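Local atomic coordinates of rhamnosidase B (Bacillus sp., PDB entry 2OKX), a protein that catalyses the hydrolysis of terminal alpha-L-rhamnose residues from glycosides, as a member of glycoside hydrolase family 78. Residues D884-V889 / G903-P908. Residues are numbered along the deposited sequence; the frame is centred on the assembly and turned at random.
Sequences DGWRTV and GVVPLP
The indole of Trp886 meets three apolar side chains of 903-908, each at a different part of its ring system. Beside the five-membered ring, CD1 lies 3.6 Å from Pro908 CD, and the proline ring crosses the tryptophan at about a right angle. Near the fusion with the six-membered ring a single methyl does the work: Leu907 CD2 stands 3.7 Å from Trp886 CE3 and equally 3.7 Å from Trp886 CB. At the far corner of the benzo ring, CH2 reaches Val905 CG1 at 3.9 Å. The three carbons stand obliquely to the indole. The CB of Trp886 already points toward 903-908, and with CG anti to the carbonyl carbon (chi1 -65°) the indole lies along Pro908, Leu907 and Val905, while Val905 presents CG1 by holding that methyl anti to its own backbone N (chi1 179°). Further out, the ring of His643, at the end of helix 627-644, meets the indole with planes at about 85°, and Val879 of strand 879-881, which pairs with 888-891, touches both Trp886 and Val905. The turn carrying the tryptophan is tied to that helix by a backbone hydrogen bond between Gly885 and Ala642. The contact thus sets the loop leading into strand 888-891 against the end of strand 900-906 and the residues that follow it, in the C-terminal beta domain, beside the helical domain. Shortening Trp886 to an alanine is likely to open a gap between Leu907, Pro908 and His643 and to leave Val905 CG1 without its aromatic neighbour. Cohesion across the two segments is therefore apolar, resting on the shape of one buried indole and not on polar pairing.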
loop_
_atom_site.group_PDB
_atom_site.type_symbol
_atom_site.label_atom_id
_atom_site.label_comp_id
_atom_site.label_asym_id
_atom_site.label_seq_id
_atom_site.Cartn_x
_atom_site.Cartn_y
_atom_site.Cartn_z
ATOM N N ASP A 884 -24.974 -2.339 21.366
ATOM C CA ASP A 884 -24.687 -1.548 20.182
ATOM C C ASP A 884 -24.537 -0.076 20.539
ATOM O O ASP A 884 -25.246 0.446 21.406
ATOM C CB ASP A 884 -25.790 -1.733 19.136
ATOM C CG ASP A 884 -25.803 -3.131 18.548
ATOM O OD1 ASP A 884 -26.627 -3.389 17.648
ATOM O OD2 ASP A 884 -24.990 -3.974 18.986
ATOM N N GLY A 885 -23.595 0.582 19.871
ATOM C CA GLY A 885 -23.350 1.990 20.116
ATOM C C GLY A 885 -22.757 2.267 21.488
ATOM O O GLY A 885 -22.763 3.403 21.948
ATOM N N TRP A 886 -22.240 1.232 22.138
ATOM C CA TRP A 886 -21.650 1.369 23.465
ATOM C C TRP A 886 -22.613 1.963 24.492
ATOM O O TRP A 886 -22.194 2.688 25.395
ATOM C CB TRP A 886 -20.371 2.216 23.404
ATOM C CG TRP A 886 -19.272 1.577 22.609
ATOM C CD1 TRP A 886 -19.222 1.431 21.253
ATOM C CD2 TRP A 886 -18.085 0.950 23.124
ATOM N NE1 TRP A 886 -18.084 0.750 20.890
ATOM C CE2 TRP A 886 -17.366 0.444 22.018
ATOM C CE3 TRP A 886 -17.561 0.767 24.412
ATOM C CZ2 TRP A 886 -16.146 -0.235 22.158
ATOM C CZ3 TRP A 886 -16.346 0.091 24.553
ATOM C CH2 TRP A 886 -15.654 -0.401 23.428
ATOM N N ARG A 887 -23.902 1.654 24.357
ATOM C CA ARG A 887 -24.897 2.155 25.303
ATOM C C ARG A 887 -24.622 1.549 26.678
ATOM O O ARG A 887 -25.010 2.102 27.704
ATOM C CB ARG A 887 -26.313 1.826 24.819
ATOM C CG ARG A 887 -26.738 2.641 23.592
ATOM C CD ARG A 887 -28.188 2.353 23.202
ATOM N NE ARG A 887 -28.632 3.115 22.032
ATOM C CZ ARG A 887 -28.282 2.851 20.774
ATOM N NH1 ARG A 887 -28.744 3.610 19.788
ATOM N NH2 ARG A 887 -27.483 1.831 20.493
ATOM N N THR A 888 -23.964 0.395 26.693
ATOM C CA THR A 888 -23.561 -0.231 27.947
ATOM C C THR A 888 -22.136 -0.732 27.707
ATOM O O THR A 888 -21.747 -1.004 26.571
ATOM C CB THR A 888 -24.458 -1.437 28.342
ATOM O OG1 THR A 888 -24.071 -2.595 27.597
ATOM C CG2 THR A 888 -25.923 -1.134 28.073
ATOM N N VAL A 889 -21.353 -0.832 28.769
ATOM C CA VAL A 889 -19.986 -1.300 28.639
ATOM C C VAL A 889 -19.699 -2.328 29.715
ATOM O O VAL A 889 -20.131 -2.187 30.857
ATOM C CB VAL A 889 -18.985 -0.122 28.760
ATOM C CG1 VAL A 889 -19.206 0.623 30.066
ATOM C CG2 VAL A 889 -17.556 -0.633 28.679
ATOM N N GLY A 903 -5.843 2.653 30.835
ATOM C CA GLY A 903 -6.016 3.029 29.451
ATOM C C GLY A 903 -7.309 3.780 29.251
ATOM O O GLY A 903 -8.070 4.000 30.200
ATOM N N VAL A 904 -7.551 4.151 28.003
ATOM C CA VAL A 904 -8.726 4.908 27.622
ATOM C C VAL A 904 -9.204 4.405 26.270
ATOM O O VAL A 904 -8.401 4.201 25.355
ATOM C CB VAL A 904 -8.376 6.408 27.498
ATOM C CG1 VAL A 904 -9.611 7.212 27.083
ATOM C CG2 VAL A 904 -7.809 6.914 28.821
ATOM N N VAL A 905 -10.509 4.189 26.156
ATOM C CA VAL A 905 -11.111 3.738 24.910
ATOM C C VAL A 905 -12.091 4.833 24.502
ATOM O O VAL A 905 -12.988 5.189 25.266
ATOM C CB VAL A 905 -11.880 2.407 25.097
ATOM C CG1 VAL A 905 -12.525 1.977 23.785
ATOM C CG2 VAL A 905 -10.927 1.326 25.589
ATOM N N PRO A 906 -11.899 5.417 23.314
ATOM C CA PRO A 906 -12.827 6.470 22.898
ATOM C C PRO A 906 -14.180 5.876 22.526
ATOM O O PRO A 906 -14.277 4.693 22.221
ATOM C CB PRO A 906 -12.108 7.126 21.718
ATOM C CG PRO A 906 -11.247 6.033 21.171
ATOM C CD PRO A 906 -10.749 5.314 22.397
ATOM N N LEU A 907 -15.224 6.696 22.572
ATOM C CA LEU A 907 -16.570 6.239 22.243
ATOM C C LEU A 907 -17.045 6.905 20.958
ATOM O O LEU A 907 -16.817 8.094 20.747
ATOM C CB LEU A 907 -17.530 6.578 23.382
ATOM C CG LEU A 907 -17.250 5.900 24.726
ATOM C CD1 LEU A 907 -18.012 6.617 25.816
ATOM C CD2 LEU A 907 -17.634 4.428 24.659
ATOM N N PRO A 908 -17.735 6.150 20.091
ATOM C CA PRO A 908 -18.217 6.726 18.831
ATOM C C PRO A 908 -19.175 7.903 18.998
ATOM O O PRO A 908 -19.178 8.820 18.179
ATOM C CB PRO A 908 -18.861 5.531 18.123
ATOM C CG PRO A 908 -19.314 4.666 19.244
ATOM C CD PRO A 908 -18.178 4.754 20.245
#